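Local coordinates for protein Lic12234 (Leptospira interrogans, PDB 4TZH) that is of unknown function but, as a leucine-rich repeat protein of a pathogenic spirochaete, probably serves as a binding scaffold and possible virulence factor, at residues A[35-46]-A[57-68]. Sequence-based numbering, arbitrary orientation.
Sequences KEIEQLVNLESL and PEEIGILKNLKY. With ZN (zinc ion), chain F.
Leu63 pushes its two methyls into different surroundings of the 35-46 segment. CD1 meets Ile37 CG1 at 3.9 Å and also reaches Leu43, while CD2 lies against the carbonyl oxygens of Leu40 (3.4 Å) and Ile37. With CG beside the backbone N and anti to the carbonyl carbon (chi1 -53°), the branch rises toward those groups. Leu66 CD1 continues the apolar layer against Leu43 CD2, the two side chains running side by side, and against Leu46 CB; Leu46 CD2 in turn touches Ile60 CD1. Further out, Glu59 bends at chi2 (78°) and lays its carboxylate across the CG-CD part of the Lys35 chain, OE2 3.4 Å from CD, but the lysine NZ makes no contact with it. Glu38 crosses Glu59 with the carboxylate planes nearly perpendicular, and one water donates to OE2 of both.

Where the two strands begin, Glu44 O accepts two backbone bonds, from Lys67 N at 2.7 Å and from Tyr68 N at 3.0 Å, and Leu46 N returns one to Tyr68 O, the pattern of a parallel bridge between Ser45 and Tyr68. Ser45 CB comes up to the edge of the Tyr68 ring, one face of which is covered by Lys67 CB. Between this bridge and the 3-10 segments, one water joins Val41 O and Leu43 O to Asn65 N, and another joins Val41 O to Ile62 O.

Glu58, which makes no contact with 35-46, binds a zinc ion through OE2, as does Glu82. Two successive leucine-rich repeats are thus stacked by leucine and isoleucine packing inside and backbone bonding at the strand, with water linking carbonyls and the neighbouring carboxylates of Glu38 and Glu59, whose mutual repulsion the shared water probably eases.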
loop_
_atom_site.group_PDB
_atom_site.type_symbol
_atom_site.label_atom_id
_atom_site.label_comp_id
_atom_site.label_asym_id
_atom_site.label_seq_id
_atom_site.Cartn_x
_atom_site.Cartn_y
_atom_site.Cartn_z
ATOM N N LYS A 35 -6.944 -18.554 -2.983
ATOM C CA LYS A 35 -7.526 -18.419 -1.648
ATOM C C LYS A 35 -6.730 -19.155 -0.593
ATOM O O LYS A 35 -6.778 -18.762 0.570
ATOM C CB LYS A 35 -9.005 -18.913 -1.648
ATOM C CG LYS A 35 -9.916 -18.071 -2.551
ATOM C CD LYS A 35 -11.353 -18.579 -2.546
ATOM C CE LYS A 35 -12.278 -17.725 -3.382
ATOM N NZ LYS A 35 -13.661 -18.278 -3.389
ATOM N N GLU A 36 -5.971 -20.187 -0.995
ATOM C CA GLU A 36 -5.191 -21.026 -0.090
ATOM C C GLU A 36 -4.089 -20.226 0.600
ATOM O O GLU A 36 -3.540 -20.719 1.585
ATOM C CB GLU A 36 -4.630 -22.262 -0.808
ATOM C CG GLU A 36 -5.696 -23.280 -1.186
ATOM C CD GLU A 36 -6.583 -22.922 -2.366
ATOM O OE1 GLU A 36 -6.159 -22.101 -3.215
ATOM O OE2 GLU A 36 -7.710 -23.462 -2.438
ATOM N N ILE A 37 -3.815 -18.967 0.143
ATOM C CA ILE A 37 -2.872 -18.093 0.841
ATOM C C ILE A 37 -3.285 -17.969 2.326
ATOM O O ILE A 37 -2.411 -17.798 3.176
ATOM C CB ILE A 37 -2.850 -16.680 0.150
ATOM C CG1 ILE A 37 -1.688 -15.799 0.667
ATOM C CG2 ILE A 37 -4.198 -15.898 0.309
ATOM C CD1 ILE A 37 -0.353 -16.196 0.082
ATOM N N GLU A 38 -4.604 -18.075 2.656
ATOM C CA GLU A 38 -5.006 -17.941 4.062
ATOM C C GLU A 38 -4.379 -18.989 4.983
ATOM O O GLU A 38 -4.410 -18.801 6.201
ATOM C CB GLU A 38 -6.526 -17.989 4.202
ATOM C CG GLU A 38 -7.121 -19.318 3.817
ATOM C CD GLU A 38 -8.623 -19.367 4.009
ATOM O OE1 GLU A 38 -9.148 -18.598 4.847
ATOM O OE2 GLU A 38 -9.278 -20.158 3.298
ATOM N N GLN A 39 -3.855 -20.090 4.416
ATOM C CA GLN A 39 -3.230 -21.107 5.272
ATOM C C GLN A 39 -1.879 -20.654 5.863
ATOM O O GLN A 39 -1.408 -21.255 6.839
ATOM C CB GLN A 39 -3.028 -22.409 4.506
ATOM C CG GLN A 39 -4.342 -23.097 4.167
ATOM C CD GLN A 39 -4.081 -24.358 3.381
ATOM O OE1 GLN A 39 -3.238 -25.179 3.736
ATOM N NE2 GLN A 39 -4.804 -24.535 2.302
ATOM N N LEU A 40 -1.260 -19.611 5.280
ATOM C CA LEU A 40 0.069 -19.162 5.699
ATOM C C LEU A 40 -0.081 -18.175 6.823
ATOM O O LEU A 40 0.227 -16.994 6.690
ATOM C CB LEU A 40 0.833 -18.584 4.498
ATOM C CG LEU A 40 0.911 -19.515 3.273
ATOM C CD1 LEU A 40 1.785 -18.883 2.176
ATOM C CD2 LEU A 40 1.546 -20.867 3.642
ATOM N N VAL A 41 -0.600 -18.673 7.954
ATOM C CA VAL A 41 -1.012 -17.795 9.052
ATOM C C VAL A 41 0.103 -16.948 9.654
ATOM O O VAL A 41 -0.191 -15.881 10.204
ATOM C CB VAL A 41 -1.754 -18.590 10.127
ATOM C CG1 VAL A 41 -3.043 -19.180 9.555
ATOM C CG2 VAL A 41 -0.865 -19.688 10.713
ATOM N N ASN A 42 1.380 -17.397 9.535
ATOM C CA ASN A 42 2.511 -16.670 10.112
ATOM C C ASN A 42 3.234 -15.809 9.113
ATOM O O ASN A 42 4.303 -15.285 9.413
ATOM C CB ASN A 42 3.466 -17.641 10.773
ATOM C CG ASN A 42 2.828 -18.252 11.992
ATOM O OD1 ASN A 42 2.106 -17.577 12.728
ATOM N ND2 ASN A 42 3.001 -19.564 12.176
ATOM N N LEU A 43 2.666 -15.668 7.915
ATOM C CA LEU A 43 3.317 -14.877 6.873
ATOM C C LEU A 43 3.568 -13.436 7.334
ATOM O O LEU A 43 2.641 -12.750 7.801
ATOM C CB LEU A 43 2.452 -14.896 5.629
ATOM C CG LEU A 43 3.187 -14.533 4.341
ATOM C CD1 LEU A 43 4.247 -15.599 3.995
ATOM C CD2 LEU A 43 2.183 -14.392 3.189
ATOM N N GLU A 44 4.797 -12.949 7.103
ATOM C CA GLU A 44 5.200 -11.587 7.426
ATOM C C GLU A 44 5.443 -10.738 6.210
ATOM O O GLU A 44 5.337 -9.510 6.289
ATOM C CB GLU A 44 6.432 -11.592 8.322
ATOM C CG GLU A 44 6.138 -12.280 9.644
ATOM C CD GLU A 44 7.145 -12.118 10.757
ATOM O OE1 GLU A 44 8.231 -11.550 10.504
ATOM O OE2 GLU A 44 6.838 -12.552 11.891
ATOM N N SER A 45 5.785 -11.363 5.077
ATOM C CA SER A 45 6.070 -10.581 3.883
ATOM C C SER A 45 5.519 -11.324 2.679
ATOM O O SER A 45 5.752 -12.523 2.552
ATOM C CB SER A 45 7.582 -10.465 3.740
ATOM O OG SER A 45 7.910 -9.718 2.581
ATOM N N LEU A 46 4.803 -10.626 1.814
ATOM C CA LEU A 46 4.234 -11.214 0.619
ATOM C C LEU A 46 4.625 -10.328 -0.553
ATOM O O LEU A 46 4.335 -9.116 -0.535
ATOM C CB LEU A 46 2.708 -11.276 0.786
ATOM C CG LEU A 46 1.910 -11.810 -0.394
ATOM C CD1 LEU A 46 2.397 -13.206 -0.843
ATOM C CD2 LEU A 46 0.392 -11.849 -0.063
ATOM N N PRO A 57 -7.807 -11.488 -2.878
ATOM C CA PRO A 57 -8.949 -12.239 -2.342
ATOM C C PRO A 57 -9.313 -11.736 -0.944
ATOM O O PRO A 57 -8.458 -11.202 -0.226
ATOM C CB PRO A 57 -8.403 -13.668 -2.275
ATOM C CG PRO A 57 -6.891 -13.501 -2.113
ATOM C CD PRO A 57 -6.577 -12.316 -2.965
ATOM N N GLU A 58 -10.551 -11.950 -0.534
ATOM C CA GLU A 58 -10.971 -11.567 0.810
ATOM C C GLU A 58 -10.166 -12.318 1.870
ATOM O O GLU A 58 -10.052 -11.851 2.993
ATOM C CB GLU A 58 -12.464 -11.871 0.999
ATOM C CG GLU A 58 -13.355 -10.956 0.183
ATOM C CD GLU A 58 -14.832 -11.284 0.374
ATOM O OE1 GLU A 58 -15.285 -12.333 -0.136
ATOM O OE2 GLU A 58 -15.504 -10.553 1.135
ATOM N N GLU A 59 -9.610 -13.478 1.507
ATOM C CA GLU A 59 -8.749 -14.294 2.387
ATOM C C GLU A 59 -7.492 -13.570 2.830
ATOM O O GLU A 59 -6.871 -13.995 3.816
ATOM C CB GLU A 59 -8.360 -15.605 1.700
ATOM C CG GLU A 59 -9.490 -16.619 1.632
ATOM C CD GLU A 59 -10.567 -16.428 0.574
ATOM O OE1 GLU A 59 -10.469 -15.478 -0.235
ATOM O OE2 GLU A 59 -11.528 -17.230 0.565
ATOM N N ILE A 60 -7.134 -12.458 2.180
ATOM C CA ILE A 60 -5.938 -11.721 2.593
ATOM C C ILE A 60 -6.046 -11.259 4.045
ATOM O O ILE A 60 -5.025 -11.144 4.721
ATOM C CB ILE A 60 -5.677 -10.512 1.629
ATOM C CG1 ILE A 60 -4.207 -10.023 1.696
ATOM C CG2 ILE A 60 -6.631 -9.337 1.873
ATOM C CD1 ILE A 60 -3.259 -10.866 0.819
ATOM N N GLY A 61 -7.250 -10.984 4.516
ATOM C CA GLY A 61 -7.419 -10.482 5.867
ATOM C C GLY A 61 -7.056 -11.467 6.963
ATOM O O GLY A 61 -6.942 -11.068 8.120
ATOM N N ILE A 62 -6.852 -12.767 6.617
ATOM C CA ILE A 62 -6.441 -13.765 7.616
ATOM C C ILE A 62 -4.956 -13.597 7.956
ATOM O O ILE A 62 -4.487 -14.095 8.992
ATOM C CB ILE A 62 -6.767 -15.198 7.077
ATOM C CG1 ILE A 62 -8.273 -15.367 6.779
ATOM C CG2 ILE A 62 -6.240 -16.350 7.992
ATOM C CD1 ILE A 62 -9.251 -15.125 7.994
ATOM N N LEU A 63 -4.224 -12.910 7.067
ATOM C CA LEU A 63 -2.779 -12.735 7.221
ATOM C C LEU A 63 -2.470 -11.608 8.214
ATOM O O LEU A 63 -1.758 -10.658 7.878
ATOM C CB LEU A 63 -2.128 -12.488 5.861
ATOM C CG LEU A 63 -2.404 -13.488 4.762
ATOM C CD1 LEU A 63 -1.678 -13.059 3.471
ATOM C CD2 LEU A 63 -1.964 -14.872 5.170
ATOM N N LYS A 64 -2.968 -11.749 9.438
ATOM C CA LYS A 64 -2.860 -10.667 10.423
ATOM C C LYS A 64 -1.439 -10.342 10.878
ATOM O O LYS A 64 -1.247 -9.249 11.426
ATOM C CB LYS A 64 -3.770 -10.932 11.628
ATOM C CG LYS A 64 -3.283 -12.040 12.516
ATOM C CD LYS A 64 -4.170 -12.161 13.762
ATOM C CE LYS A 64 -3.484 -12.944 14.851
ATOM N NZ LYS A 64 -4.106 -12.694 16.188
ATOM N N ASN A 65 -0.447 -11.214 10.597
ATOM C CA ASN A 65 0.945 -10.949 10.993
ATOM C C ASN A 65 1.726 -10.275 9.851
ATOM O O ASN A 65 2.915 -10.008 9.988
ATOM C CB ASN A 65 1.646 -12.255 11.383
ATOM C CG ASN A 65 0.936 -12.893 12.544
ATOM O OD1 ASN A 65 0.428 -14.023 12.437
ATOM N ND2 ASN A 65 0.744 -12.145 13.585
ATOM N N LEU A 66 1.061 -10.007 8.729
ATOM C CA LEU A 66 1.775 -9.439 7.604
ATOM C C LEU A 66 2.331 -8.057 7.920
ATOM O O LEU A 66 1.574 -7.173 8.354
ATOM C CB LEU A 66 0.810 -9.318 6.430
ATOM C CG LEU A 66 1.386 -9.332 5.045
ATOM C CD1 LEU A 66 2.112 -10.651 4.721
ATOM C CD2 LEU A 66 0.304 -9.069 4.023
ATOM N N LYS A 67 3.619 -7.850 7.633
ATOM C CA LYS A 67 4.291 -6.566 7.847
ATOM C C LYS A 67 4.577 -5.875 6.527
ATOM O O LYS A 67 4.629 -4.638 6.479
ATOM C CB LYS A 67 5.633 -6.742 8.551
ATOM C CG LYS A 67 5.513 -7.323 9.949
ATOM C CD LYS A 67 6.947 -7.477 10.516
ATOM C CE LYS A 67 7.088 -6.827 11.853
ATOM N NZ LYS A 67 8.331 -7.289 12.534
ATOM N N TYR A 68 4.795 -6.639 5.466
ATOM C CA TYR A 68 5.189 -6.027 4.195
ATOM C C TYR A 68 4.367 -6.634 3.071
ATOM O O TYR A 68 4.212 -7.855 3.026
ATOM C CB TYR A 68 6.689 -6.295 3.917
ATOM C CG TYR A 68 7.581 -6.060 5.105
ATOM C CD1 TYR A 68 7.794 -4.781 5.590
ATOM C CD2 TYR A 68 8.289 -7.102 5.684
ATOM C CE1 TYR A 68 8.631 -4.553 6.679
ATOM C CE2 TYR A 68 9.139 -6.886 6.764
ATOM C CZ TYR A 68 9.305 -5.610 7.250
ATOM O OH TYR A 68 10.128 -5.373 8.332
HETATM ZN ZN ZN F . -15.163 -8.924 2.109
HETATM O O HOH W 1 -11.411 -19.754 1.614
HETATM O O HOH W 2 0.031 -13.373 8.648
HETATM O O HOH W 3 -2.764 -15.404 10.647
#